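Local coordinates for protein endonuclease IV (Thermus thermophilus, PDB 3AAM) that cleaves DNA phosphodiester bonds at apurinic or apyrimidinic sites during repair, leaving a 3'-hydroxyl and a 5'-terminal sugar phosphate, at residues K123-A128 with T162-C167; G186-L191 with P238-R243; L247-G252 with A257-V262. All coordinates share one frame; numbering follows the deposited sequence.

Contact 1. Residues K123-A128 with T162-C167; sequences KALRLA and TPLQVC
Leu125 carries this contact from the helix side, reaching Pro163 and Leu164 with a single methyl group. Its CB leaves the helix toward 162-167 but is still 5.6 Å from Pro163 CG. The next step keeps CG beside the backbone N and anti to the carbonyl carbon (chi1 -76°), which carries the chain farther out from the helix. At CG the chain forks, and CD1 alone makes both touches. CD1 points at Pro163 CG, 3.8 Å away, and CD1 is also 3.8 Å from Leu164 CD2, where the two leucines cross at a slant. Seen from CD1, those two partners lie about 90° apart, so the methyl sits in the corner they form. The other branch, CD2, stays more than 5 Å from both of these partner atoms.

This corner belongs to the TIM barrel of the AP endonuclease 2 family. Helix 114-128 runs on the outside, and the 162-167 segment is the link that leaves helix 152-159 and enters strand 165-169 at its N-terminal end. Leu164 is buried, and its side chain also touches Leu136 of strand 135-139 and Ala121 one helical turn before Leu125, so it fills the layer between helix and sheet. Pro163 is the exposed edge of the contact.

The link itself is braced by an ST turn: the backbone N of Leu164 donates to Thr162 OG1 at 3.0 Å, with an N-H...O angle of 152°. The same hydroxyl is bonded to Val159 O, which ties the turn back to the end of helix 152-159. On the helix side, Leu125 is backed by Val130, a few residues on.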
ATOM      1  N   LYS A 123      -6.845 -16.933   5.645  1.00 10.76           N
ATOM      2  CA  LYS A 123      -6.267 -18.165   5.121  1.00 10.94           C
ATOM      3  C   LYS A 123      -4.839 -17.930   4.630  1.00 10.10           C
ATOM      4  O   LYS A 123      -3.965 -18.771   4.826  1.00 10.84           O
ATOM      5  CB  LYS A 123      -7.130 -18.716   3.979  1.00 11.17           C
ATOM      6  CG  LYS A 123      -6.682 -20.082   3.461  1.00 13.22           C
ATOM      7  CD  LYS A 123      -6.716 -21.132   4.560  1.00 16.90           C
ATOM      8  CE  LYS A 123      -6.258 -22.489   4.048  1.00 19.95           C
ATOM      9  NZ  LYS A 123      -6.288 -23.523   5.121  1.00 21.13           N
ATOM     10  N   ALA A 124      -4.605 -16.787   3.993  1.00  9.11           N
ATOM     11  CA  ALA A 124      -3.276 -16.458   3.491  1.00  9.96           C
ATOM     12  C   ALA A 124      -2.291 -16.341   4.651  1.00 10.07           C
ATOM     13  O   ALA A 124      -1.164 -16.832   4.573  1.00  9.89           O
ATOM     14  CB  ALA A 124      -3.317 -15.153   2.699  1.00 10.47           C
ATOM     15  N   LEU A 125      -2.722 -15.684   5.724  1.00 11.06           N
ATOM     16  CA  LEU A 125      -1.880 -15.521   6.904  1.00 12.43           C
ATOM     17  C   LEU A 125      -1.542 -16.882   7.502  1.00 12.77           C
ATOM     18  O   LEU A 125      -0.409 -17.128   7.910  1.00 13.05           O
ATOM     19  CB  LEU A 125      -2.596 -14.661   7.951  1.00 12.13           C
ATOM     20  CG  LEU A 125      -2.631 -13.157   7.674  1.00 12.67           C
ATOM     21  CD1 LEU A 125      -3.533 -12.459   8.677  1.00 14.95           C
ATOM     22  CD2 LEU A 125      -1.223 -12.605   7.753  1.00 12.42           C
ATOM     23  N   ARG A 126      -2.533 -17.766   7.549  1.00 12.43           N
ATOM     24  CA  ARG A 126      -2.322 -19.095   8.107  1.00 12.31           C
ATOM     25  C   ARG A 126      -1.373 -19.912   7.235  1.00 12.97           C
ATOM     26  O   ARG A 126      -0.453 -20.559   7.739  1.00 12.55           O
ATOM     27  CB  ARG A 126      -3.657 -19.819   8.262  1.00 14.75           C
ATOM     28  CG  ARG A 126      -3.570 -21.070   9.112  1.00 17.18           C
ATOM     29  CD  ARG A 126      -4.947 -21.599   9.462  1.00 21.32           C
ATOM     30  NE  ARG A 126      -4.869 -22.716  10.397  1.00 23.94           N
ATOM     31  CZ  ARG A 126      -4.381 -22.630  11.631  1.00 27.28           C
ATOM     32  NH1 ARG A 126      -3.921 -21.474  12.093  1.00 28.21           N
ATOM     33  NH2 ARG A 126      -4.349 -23.704  12.408  1.00 28.36           N
ATOM     34  N   LEU A 127      -1.588 -19.882   5.925  1.00 11.93           N
ATOM     35  CA  LEU A 127      -0.716 -20.617   5.019  1.00 12.39           C
ATOM     36  C   LEU A 127       0.726 -20.145   5.158  1.00 13.84           C
ATOM     37  O   LEU A 127       1.655 -20.946   5.135  1.00 14.62           O
ATOM     38  CB  LEU A 127      -1.165 -20.437   3.566  1.00 12.25           C
ATOM     39  CG  LEU A 127      -2.409 -21.197   3.110  1.00 15.90           C
ATOM     40  CD1 LEU A 127      -2.688 -20.903   1.645  1.00 16.24           C
ATOM     41  CD2 LEU A 127      -2.183 -22.686   3.313  1.00 16.54           C
ATOM     42  N   ALA A 128       0.908 -18.839   5.308  1.00 14.36           N
ATOM     43  CA  ALA A 128       2.246 -18.275   5.431  1.00 14.82           C
ATOM     44  C   ALA A 128       2.841 -18.473   6.818  1.00 16.60           C
ATOM     45  O   ALA A 128       4.023 -18.206   7.032  1.00 16.05           O
ATOM     46  CB  ALA A 128       2.215 -16.791   5.084  1.00 14.70           C
ATOM     47  N   THR A 162      -8.668  -9.803  14.183  1.00 15.16           N
ATOM     48  CA  THR A 162      -7.594 -10.330  13.341  1.00 13.93           C
ATOM     49  C   THR A 162      -6.376  -9.434  13.527  1.00 12.15           C
ATOM     50  O   THR A 162      -6.473  -8.371  14.137  1.00 13.36           O
ATOM     51  CB  THR A 162      -7.948 -10.279  11.839  1.00 13.34           C
ATOM     52  OG1 THR A 162      -7.721  -8.950  11.344  1.00 13.18           O
ATOM     53  CG2 THR A 162      -9.402 -10.656  11.611  1.00 15.17           C
ATOM     54  N   PRO A 163      -5.210  -9.859  13.013  1.00 12.01           N
ATOM     55  CA  PRO A 163      -4.002  -9.045  13.145  1.00 10.41           C
ATOM     56  C   PRO A 163      -3.860  -8.123  11.931  1.00 11.30           C
ATOM     57  O   PRO A 163      -2.834  -7.480  11.747  1.00 10.85           O
ATOM     58  CB  PRO A 163      -2.897 -10.087  13.210  1.00  9.77           C
ATOM     59  CG  PRO A 163      -3.396 -11.129  12.253  1.00 12.02           C
ATOM     60  CD  PRO A 163      -4.868 -11.239  12.616  1.00 11.13           C
ATOM     61  N   LEU A 164      -4.898  -8.079  11.100  1.00 10.02           N
ATOM     62  CA  LEU A 164      -4.887  -7.235   9.911  1.00  9.05           C
ATOM     63  C   LEU A 164      -4.961  -5.765  10.293  1.00  9.52           C
ATOM     64  O   LEU A 164      -5.564  -5.404  11.303  1.00  8.61           O
ATOM     65  CB  LEU A 164      -6.087  -7.544   9.012  1.00 11.08           C
ATOM     66  CG  LEU A 164      -6.261  -8.952   8.443  1.00 10.79           C
ATOM     67  CD1 LEU A 164      -7.628  -9.076   7.776  1.00 13.89           C
ATOM     68  CD2 LEU A 164      -5.152  -9.229   7.450  1.00 15.02           C
ATOM     69  N   GLN A 165      -4.332  -4.925   9.484  1.00  7.66           N
ATOM     70  CA  GLN A 165      -4.391  -3.494   9.699  1.00  6.94           C
ATOM     71  C   GLN A 165      -4.808  -2.858   8.385  1.00  6.20           C
ATOM     72  O   GLN A 165      -5.087  -3.566   7.420  1.00  7.85           O
ATOM     73  CB  GLN A 165      -3.055  -2.953  10.211  1.00  8.90           C
ATOM     74  CG  GLN A 165      -2.843  -3.304  11.681  1.00 11.51           C
ATOM     75  CD  GLN A 165      -1.632  -2.639  12.290  1.00 12.47           C
ATOM     76  OE1 GLN A 165      -1.456  -1.425  12.179  1.00 14.98           O
ATOM     77  NE2 GLN A 165      -0.790  -3.431  12.953  1.00 15.83           N
ATOM     78  N   VAL A 166      -4.838  -1.533   8.336  1.00  7.29           N
ATOM     79  CA  VAL A 166      -5.313  -0.848   7.142  1.00  7.10           C
ATOM     80  C   VAL A 166      -4.343   0.091   6.444  1.00  8.21           C
ATOM     81  O   VAL A 166      -3.490   0.713   7.076  1.00  8.87           O
ATOM     82  CB  VAL A 166      -6.599  -0.044   7.494  1.00  9.40           C
ATOM     83  CG1 VAL A 166      -7.002   0.871   6.341  1.00  9.91           C
ATOM     84  CG2 VAL A 166      -7.724  -1.005   7.838  1.00 10.08           C
ATOM     85  N   CYS A 167      -4.481   0.167   5.122  1.00  7.49           N
ATOM     86  CA  CYS A 167      -3.700   1.088   4.314  1.00  6.75           C
ATOM     87  C   CYS A 167      -4.715   2.036   3.685  1.00  7.04           C
ATOM     88  O   CYS A 167      -5.609   1.608   2.960  1.00  9.00           O
ATOM     89  CB  CYS A 167      -2.935   0.371   3.200  1.00  6.22           C
ATOM     90  SG  CYS A 167      -2.189   1.534   2.012  1.00  7.73           S
TER

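Contact 2. Residues G186-L191 with P238-R243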
ATOM      1  N   GLY A 186     -11.595  16.004   7.814  1.00 11.47           N
ATOM      2  CA  GLY A 186     -12.817  15.280   8.114  1.00 13.16           C
ATOM      3  C   GLY A 186     -12.728  13.826   7.700  1.00 11.23           C
ATOM      4  O   GLY A 186     -13.283  12.945   8.358  1.00 11.72           O
ATOM      5  N   VAL A 187     -12.039  13.570   6.594  1.00 11.09           N
ATOM      6  CA  VAL A 187     -11.877  12.205   6.114  1.00  9.45           C
ATOM      7  C   VAL A 187     -11.029  11.423   7.110  1.00  8.81           C
ATOM      8  O   VAL A 187     -11.311  10.262   7.402  1.00  9.22           O
ATOM      9  CB  VAL A 187     -11.200  12.171   4.726  1.00 10.51           C
ATOM     10  CG1 VAL A 187     -10.926  10.730   4.315  1.00 10.07           C
ATOM     11  CG2 VAL A 187     -12.101  12.835   3.694  1.00  8.59           C
ATOM     12  N   LEU A 188      -9.985  12.055   7.636  1.00  9.63           N
ATOM     13  CA  LEU A 188      -9.144  11.372   8.603  1.00  8.69           C
ATOM     14  C   LEU A 188      -9.900  11.188   9.913  1.00  8.59           C
ATOM     15  O   LEU A 188      -9.679  10.209  10.620  1.00  9.69           O
ATOM     16  CB  LEU A 188      -7.842  12.141   8.840  1.00  8.72           C
ATOM     17  CG  LEU A 188      -6.892  12.171   7.639  1.00  8.50           C
ATOM     18  CD1 LEU A 188      -5.655  12.967   8.015  1.00  9.98           C
ATOM     19  CD2 LEU A 188      -6.511  10.755   7.226  1.00  7.75           C
ATOM     20  N   ASP A 189     -10.798  12.119  10.235  1.00 10.26           N
ATOM     21  CA  ASP A 189     -11.578  11.996  11.464  1.00 10.53           C
ATOM     22  C   ASP A 189     -12.487  10.783  11.340  1.00 10.55           C
ATOM     23  O   ASP A 189     -12.682  10.038  12.298  1.00 11.05           O
ATOM     24  CB  ASP A 189     -12.452  13.231  11.712  1.00 11.18           C
ATOM     25  CG  ASP A 189     -11.647  14.507  11.859  1.00 15.06           C
ATOM     26  OD1 ASP A 189     -10.492  14.448  12.327  1.00 13.58           O
ATOM     27  OD2 ASP A 189     -12.185  15.581  11.517  1.00 20.22           O
ATOM     28  N   ALA A 190     -13.049  10.599  10.147  1.00  9.86           N
ATOM     29  CA  ALA A 190     -13.945   9.481   9.883  1.00 10.05           C
ATOM     30  C   ALA A 190     -13.184   8.168   9.962  1.00 10.30           C
ATOM     31  O   ALA A 190     -13.678   7.180  10.508  1.00 10.37           O
ATOM     32  CB  ALA A 190     -14.585   9.639   8.503  1.00  8.78           C
ATOM     33  N   LEU A 191     -11.971   8.158   9.425  1.00  8.92           N
ATOM     34  CA  LEU A 191     -11.163   6.951   9.451  1.00  9.05           C
ATOM     35  C   LEU A 191     -10.776   6.585  10.880  1.00  9.92           C
ATOM     36  O   LEU A 191     -10.763   5.409  11.244  1.00 10.58           O
ATOM     37  CB  LEU A 191      -9.907   7.136   8.594  1.00  8.60           C
ATOM     38  CG  LEU A 191      -9.006   5.907   8.445  1.00 10.10           C
ATOM     39  CD1 LEU A 191      -9.791   4.763   7.811  1.00 10.55           C
ATOM     40  CD2 LEU A 191      -7.796   6.264   7.583  1.00 12.20           C
ATOM     41  N   PRO A 238      -0.964  16.051  11.893  1.00  8.71           N
ATOM     42  CA  PRO A 238      -0.184  15.651  13.068  1.00  9.67           C
ATOM     43  C   PRO A 238      -0.391  14.214  13.540  1.00  8.60           C
ATOM     44  O   PRO A 238       0.500  13.621  14.141  1.00  8.49           O
ATOM     45  CB  PRO A 238      -0.608  16.673  14.120  1.00 10.47           C
ATOM     46  CG  PRO A 238      -0.874  17.892  13.299  1.00 11.68           C
ATOM     47  CD  PRO A 238      -1.660  17.327  12.139  1.00  8.91           C
ATOM     48  N   ARG A 239      -1.564  13.657  13.273  1.00  7.62           N
ATOM     49  CA  ARG A 239      -1.856  12.295  13.696  1.00  7.48           C
ATOM     50  C   ARG A 239      -1.120  11.245  12.869  1.00  8.93           C
ATOM     51  O   ARG A 239      -1.015  10.092  13.281  1.00  9.98           O
ATOM     52  CB  ARG A 239      -3.362  12.037  13.617  1.00  9.16           C
ATOM     53  CG  ARG A 239      -4.176  12.865  14.594  1.00  9.56           C
ATOM     54  CD  ARG A 239      -5.663  12.797  14.283  1.00  8.83           C
ATOM     55  NE  ARG A 239      -6.000  13.502  13.050  1.00  8.45           N
ATOM     56  CZ  ARG A 239      -7.242  13.685  12.605  1.00  9.56           C
ATOM     57  NH1 ARG A 239      -8.274  13.209  13.292  1.00 10.65           N
ATOM     58  NH2 ARG A 239      -7.456  14.352  11.475  1.00  9.92           N
ATOM     59  N   LEU A 240      -0.604  11.651  11.714  1.00  7.90           N
ATOM     60  CA  LEU A 240       0.096  10.725  10.826  1.00  8.98           C
ATOM     61  C   LEU A 240       1.577  11.038  10.682  1.00 10.15           C
ATOM     62  O   LEU A 240       2.250  10.476   9.818  1.00 11.17           O
ATOM     63  CB  LEU A 240      -0.543  10.758   9.437  1.00  9.63           C
ATOM     64  CG  LEU A 240      -2.053  10.531   9.364  1.00  9.94           C
ATOM     65  CD1 LEU A 240      -2.507  10.683   7.924  1.00  8.63           C
ATOM     66  CD2 LEU A 240      -2.401   9.150   9.902  1.00 11.34           C
ATOM     67  N   LYS A 241       2.089  11.918  11.531  1.00 11.12           N
ATOM     68  CA  LYS A 241       3.491  12.318  11.440  1.00 11.85           C
ATOM     69  C   LYS A 241       4.515  11.187  11.488  1.00 13.14           C
ATOM     70  O   LYS A 241       5.620  11.347  10.979  1.00 13.83           O
ATOM     71  CB  LYS A 241       3.816  13.346  12.527  1.00 13.95           C
ATOM     72  CG  LYS A 241       3.717  12.823  13.941  1.00 17.01           C
ATOM     73  CD  LYS A 241       3.917  13.951  14.930  1.00 18.28           C
ATOM     74  CE  LYS A 241       3.744  13.477  16.360  1.00 21.05           C
ATOM     75  NZ  LYS A 241       3.912  14.598  17.322  1.00 25.64           N
ATOM     76  N   ASP A 242       4.158  10.052  12.081  1.00 13.89           N
ATOM     77  CA  ASP A 242       5.091   8.929  12.176  1.00 15.28           C
ATOM     78  C   ASP A 242       4.722   7.769  11.254  1.00 16.01           C
ATOM     79  O   ASP A 242       5.170   6.639  11.462  1.00 18.71           O
ATOM     80  CB  ASP A 242       5.160   8.420  13.621  1.00 20.21           C
ATOM     81  CG  ASP A 242       5.601   9.495  14.599  1.00 23.25           C
ATOM     82  OD1 ASP A 242       6.698  10.060  14.407  1.00 27.11           O
ATOM     83  OD2 ASP A 242       4.850   9.777  15.559  1.00 27.46           O
ATOM     84  N   ARG A 243       3.919   8.042  10.232  1.00 12.37           N
ATOM     85  CA  ARG A 243       3.502   6.989   9.319  1.00 12.04           C
ATOM     86  C   ARG A 243       4.321   6.973   8.038  1.00 10.72           C
ATOM     87  O   ARG A 243       5.181   7.830   7.818  1.00 11.68           O
ATOM     88  CB  ARG A 243       2.016   7.134   8.975  1.00 13.02           C
ATOM     89  CG  ARG A 243       1.087   7.252  10.176  1.00 15.93           C
ATOM     90  CD  ARG A 243       1.253   6.118  11.174  1.00 18.06           C
ATOM     91  NE  ARG A 243       0.320   6.281  12.287  1.00 22.37           N
ATOM     92  CZ  ARG A 243       0.492   5.763  13.497  1.00 24.29           C
ATOM     93  NH1 ARG A 243       1.569   5.039  13.767  1.00 25.65           N
ATOM     94  NH2 ARG A 243      -0.411   5.983  14.444  1.00 25.44           N
TER
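Leu188 and Leu240 make the greasy, buried half of this contact, while Asp189 and Arg239 make the polar, partly exposed half. In the buried half the two leucines meet tip to tip, Leu188 CD1 lying 3.9 Å from Leu240 CD1. The second methyl, Leu188 CD2, is nearly as near to that same Leu240 CD1. Leu188 also touches Leu168 of strand 165-169, so its side chain is wedged between the sheet and the 238-243 loop.

Toward the outside, the Arg239 guanidinium crosses the root of the same leucine: NH2 stands 3.5 Å from Leu188 CB, approached obliquely. The arginine chain is bent at chi3 (-70°), which swings its head over to Asp189. There NH1 donates to Asp189 OD1 at 2.7 Å with an N-H...O angle of 150°, arriving almost in line with the carboxylate C-O bond and close to the guanidinium plane. NH2 adds a weak second bond to the same oxygen at 3.2 Å, so one carboxylate oxygen takes both donors, and the two flat groups are twisted 53° apart. Arg239 NE forms a further salt bridge with Asp237 OD1, leaving the guanidinium between two acids and fixed in its rotation. With a methionine in place of Arg239, Asp189 would probably be left without its counter-charge and Asp237 without its partner.

Behind Leu240 the loop tightens into a type I turn, closed by Arg243 N to Leu240 O at 3.0 Å, and then runs into strand 244-247. Helix 184-194 leads on to strand 202-208, the parallel neighbour of 244-247, so the contact joins adjacent elements in the outer layer of a TIM barrel.

Contact 3. Residues L247-G252 with A257-V262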
ATOM      1  N   LEU A 247       3.628   6.830  -2.822  1.00  5.56           N
ATOM      2  CA  LEU A 247       2.929   7.312  -4.009  1.00  6.00           C
ATOM      3  C   LEU A 247       3.051   6.191  -5.037  1.00  6.26           C
ATOM      4  O   LEU A 247       4.115   5.581  -5.164  1.00  7.76           O
ATOM      5  CB  LEU A 247       3.591   8.589  -4.542  1.00  6.90           C
ATOM      6  CG  LEU A 247       2.965   9.185  -5.805  1.00  5.64           C
ATOM      7  CD1 LEU A 247       1.521   9.610  -5.543  1.00  7.24           C
ATOM      8  CD2 LEU A 247       3.794  10.382  -6.252  1.00  9.21           C
ATOM      9  N   GLU A 248       1.961   5.909  -5.746  1.00  7.30           N
ATOM     10  CA  GLU A 248       1.942   4.842  -6.747  1.00  6.95           C
ATOM     11  C   GLU A 248       1.546   5.412  -8.106  1.00  6.96           C
ATOM     12  O   GLU A 248       0.395   5.310  -8.518  1.00  6.99           O
ATOM     13  CB  GLU A 248       0.942   3.760  -6.338  1.00  8.80           C
ATOM     14  CG  GLU A 248       1.128   3.214  -4.926  1.00  8.09           C
ATOM     15  CD  GLU A 248       0.066   2.195  -4.565  1.00  8.95           C
ATOM     16  OE1 GLU A 248      -1.133   2.492  -4.767  1.00  9.23           O
ATOM     17  OE2 GLU A 248       0.423   1.106  -4.077  1.00  9.45           O
ATOM     18  N   THR A 249       2.505   6.020  -8.794  1.00  5.96           N
ATOM     19  CA  THR A 249       2.246   6.619 -10.096  1.00  5.60           C
ATOM     20  C   THR A 249       3.402   6.312 -11.044  1.00  6.46           C
ATOM     21  O   THR A 249       4.417   5.769 -10.628  1.00  6.55           O
ATOM     22  CB  THR A 249       2.076   8.137  -9.957  1.00  6.57           C
ATOM     23  OG1 THR A 249       3.257   8.687  -9.360  1.00  9.50           O
ATOM     24  CG2 THR A 249       0.872   8.457  -9.090  1.00  7.94           C
ATOM     25  N   PRO A 250       3.255   6.647 -12.336  1.00  6.79           N
ATOM     26  CA  PRO A 250       4.319   6.383 -13.310  1.00  7.57           C
ATOM     27  C   PRO A 250       5.696   6.865 -12.852  1.00  8.31           C
ATOM     28  O   PRO A 250       5.833   7.958 -12.296  1.00  7.22           O
ATOM     29  CB  PRO A 250       3.817   7.101 -14.555  1.00  7.51           C
ATOM     30  CG  PRO A 250       2.333   6.891 -14.454  1.00  7.86           C
ATOM     31  CD  PRO A 250       2.070   7.220 -12.999  1.00  6.44           C
ATOM     32  N   ARG A 251       6.709   6.043 -13.114  1.00  7.22           N
ATOM     33  CA  ARG A 251       8.078   6.333 -12.703  1.00  8.36           C
ATOM     34  C   ARG A 251       8.966   6.839 -13.833  1.00  7.54           C
ATOM     35  O   ARG A 251       8.752   6.518 -14.997  1.00  9.26           O
ATOM     36  CB  ARG A 251       8.698   5.068 -12.117  1.00  8.09           C
ATOM     37  CG  ARG A 251       7.958   4.502 -10.905  1.00  8.87           C
ATOM     38  CD  ARG A 251       8.164   5.394  -9.691  1.00  8.96           C
ATOM     39  NE  ARG A 251       9.559   5.813  -9.617  1.00  8.14           N
ATOM     40  CZ  ARG A 251      10.586   4.980  -9.496  1.00  6.93           C
ATOM     41  NH1 ARG A 251      10.386   3.670  -9.413  1.00  8.66           N
ATOM     42  NH2 ARG A 251      11.825   5.453  -9.522  1.00  8.63           N
ATOM     43  N   GLY A 252       9.976   7.621 -13.469  1.00  7.50           N
ATOM     44  CA  GLY A 252      10.898   8.152 -14.457  1.00  7.37           C
ATOM     45  C   GLY A 252      11.634   9.350 -13.897  1.00  8.44           C
ATOM     46  O   GLY A 252      11.192   9.931 -12.905  1.00  6.93           O
ATOM     47  N   ALA A 257      11.319  13.490 -10.185  1.00  8.19           N
ATOM     48  CA  ALA A 257      11.776  14.813  -9.757  1.00  9.14           C
ATOM     49  C   ALA A 257      10.606  15.673  -9.304  1.00  8.45           C
ATOM     50  O   ALA A 257      10.693  16.360  -8.286  1.00  9.58           O
ATOM     51  CB  ALA A 257      12.533  15.507 -10.889  1.00 10.39           C
ATOM     52  N   TRP A 258       9.521  15.641 -10.073  1.00  7.94           N
ATOM     53  CA  TRP A 258       8.316  16.405  -9.753  1.00  7.18           C
ATOM     54  C   TRP A 258       7.764  15.986  -8.392  1.00  6.97           C
ATOM     55  O   TRP A 258       7.572  16.812  -7.497  1.00  7.75           O
ATOM     56  CB  TRP A 258       7.254  16.178 -10.842  1.00  8.72           C
ATOM     57  CG  TRP A 258       5.899  16.794 -10.560  1.00  9.17           C
ATOM     58  CD1 TRP A 258       4.995  16.399  -9.611  1.00  8.81           C
ATOM     59  CD2 TRP A 258       5.299  17.905 -11.242  1.00  9.45           C
ATOM     60  NE1 TRP A 258       3.874  17.192  -9.660  1.00  8.63           N
ATOM     61  CE2 TRP A 258       4.034  18.127 -10.649  1.00  8.86           C
ATOM     62  CE3 TRP A 258       5.708  18.738 -12.295  1.00 10.60           C
ATOM     63  CZ2 TRP A 258       3.175  19.146 -11.072  1.00  8.49           C
ATOM     64  CZ3 TRP A 258       4.851  19.752 -12.713  1.00  9.69           C
ATOM     65  CH2 TRP A 258       3.600  19.945 -12.102  1.00  8.87           C
ATOM     66  N   ASN A 259       7.513  14.695  -8.237  1.00  6.04           N
ATOM     67  CA  ASN A 259       6.963  14.194  -6.990  1.00  5.16           C
ATOM     68  C   ASN A 259       7.859  14.420  -5.783  1.00  5.85           C
ATOM     69  O   ASN A 259       7.369  14.754  -4.709  1.00  6.27           O
ATOM     70  CB  ASN A 259       6.621  12.714  -7.150  1.00  5.76           C
ATOM     71  CG  ASN A 259       5.461  12.497  -8.104  1.00  4.98           C
ATOM     72  OD1 ASN A 259       5.508  11.630  -8.980  1.00  8.38           O
ATOM     73  ND2 ASN A 259       4.404  13.285  -7.934  1.00  5.02           N
ATOM     74  N   LEU A 260       9.167  14.235  -5.938  1.00  7.51           N
ATOM     75  CA  LEU A 260      10.074  14.448  -4.818  1.00  7.03           C
ATOM     76  C   LEU A 260      10.109  15.920  -4.413  1.00  7.09           C
ATOM     77  O   LEU A 260      10.180  16.246  -3.227  1.00  6.93           O
ATOM     78  CB  LEU A 260      11.483  13.955  -5.162  1.00  7.39           C
ATOM     79  CG  LEU A 260      11.614  12.432  -5.255  1.00  8.86           C
ATOM     80  CD1 LEU A 260      13.003  12.056  -5.733  1.00 11.74           C
ATOM     81  CD2 LEU A 260      11.326  11.812  -3.892  1.00  9.01           C
ATOM     82  N   ARG A 261      10.052  16.814  -5.393  1.00  7.93           N
ATOM     83  CA  ARG A 261      10.062  18.237  -5.088  1.00  7.69           C
ATOM     84  C   ARG A 261       8.805  18.620  -4.307  1.00  6.64           C
ATOM     85  O   ARG A 261       8.864  19.442  -3.397  1.00  7.50           O
ATOM     86  CB  ARG A 261      10.198  19.051  -6.382  1.00  6.52           C
ATOM     87  CG  ARG A 261      11.652  19.137  -6.870  1.00  9.04           C
ATOM     88  CD  ARG A 261      11.741  19.462  -8.352  1.00  9.62           C
ATOM     89  NE  ARG A 261      11.027  20.690  -8.687  1.00  9.93           N
ATOM     90  CZ  ARG A 261      11.530  21.916  -8.574  1.00 11.70           C
ATOM     91  NH1 ARG A 261      12.767  22.099  -8.134  1.00 10.93           N
ATOM     92  NH2 ARG A 261      10.788  22.963  -8.903  1.00 11.59           N
ATOM     93  N   VAL A 262       7.672  18.007  -4.637  1.00  6.55           N
ATOM     94  CA  VAL A 262       6.441  18.309  -3.911  1.00  5.83           C
ATOM     95  C   VAL A 262       6.486  17.704  -2.495  1.00  8.37           C
ATOM     96  O   VAL A 262       6.160  18.378  -1.521  1.00  6.15           O
ATOM     97  CB  VAL A 262       5.206  17.801  -4.683  1.00  6.39           C
ATOM     98  CG1 VAL A 262       3.937  18.087  -3.883  1.00  7.03           C
ATOM     99  CG2 VAL A 262       5.133  18.500  -6.041  1.00  4.80           C
TER
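Ala257 comes closest to Gly252 through the backbone, its N 4.5 Å from Gly252 O, at the start of helix 253-267, the last helix of the TIM barrel, where the loop leaving strand 244-247 turns over into it. Gly252 holds the N-cap position with phi and psi of 161° and 162°; a side chain at those angles would collide with the carbonyl oxygen of Arg251. Next comes Trp258, which turns off the contact and bonds through NE1 to Leu222 O. Asn259 does the main work. Its side chain meets Leu247 at about a right angle, and Leu247 CD2 lies against it, 3.8 Å from Asn259 CB. The leucine gets there by carrying CG anti to its backbone N (chi1 179°). Thr249 slants toward the asparagine from the loop, but its OG1 is hydrogen-bonded to His221 ND1. Beside it, Glu248 O accepts from ND1 of the manganese ligand His219. Leu260 turns onto Tyr4 and Phe6 of strand 3-6, seating the helix on the barrel. One turn after Trp258 the helical bonding continues, Val262 N donating to Trp258 O at 3.1 Å.

In the fold
The three contacts follow one another along the chain and sit around the same barrel, touching only where contacts 2 and 3 adjoin in sequence. Contacts 1 and 3 lie on opposite sides of the chain's centre, their own centres about 30 Å apart; contact 2 is about 23 Å from contact 1 and 22 Å from contact 3, centre to centre. Contacts 2 and 3 are joined by strand 244-247, which carries the chain from the 238-243 loop to Leu247. Contact 3 alone comes near the metal site of His172, Asp217 and His219: the Thr249 side chain is about 4 Å from that of His219 and about 9 Å from the bound manganese. Contacts 1 and 2 lie away from it.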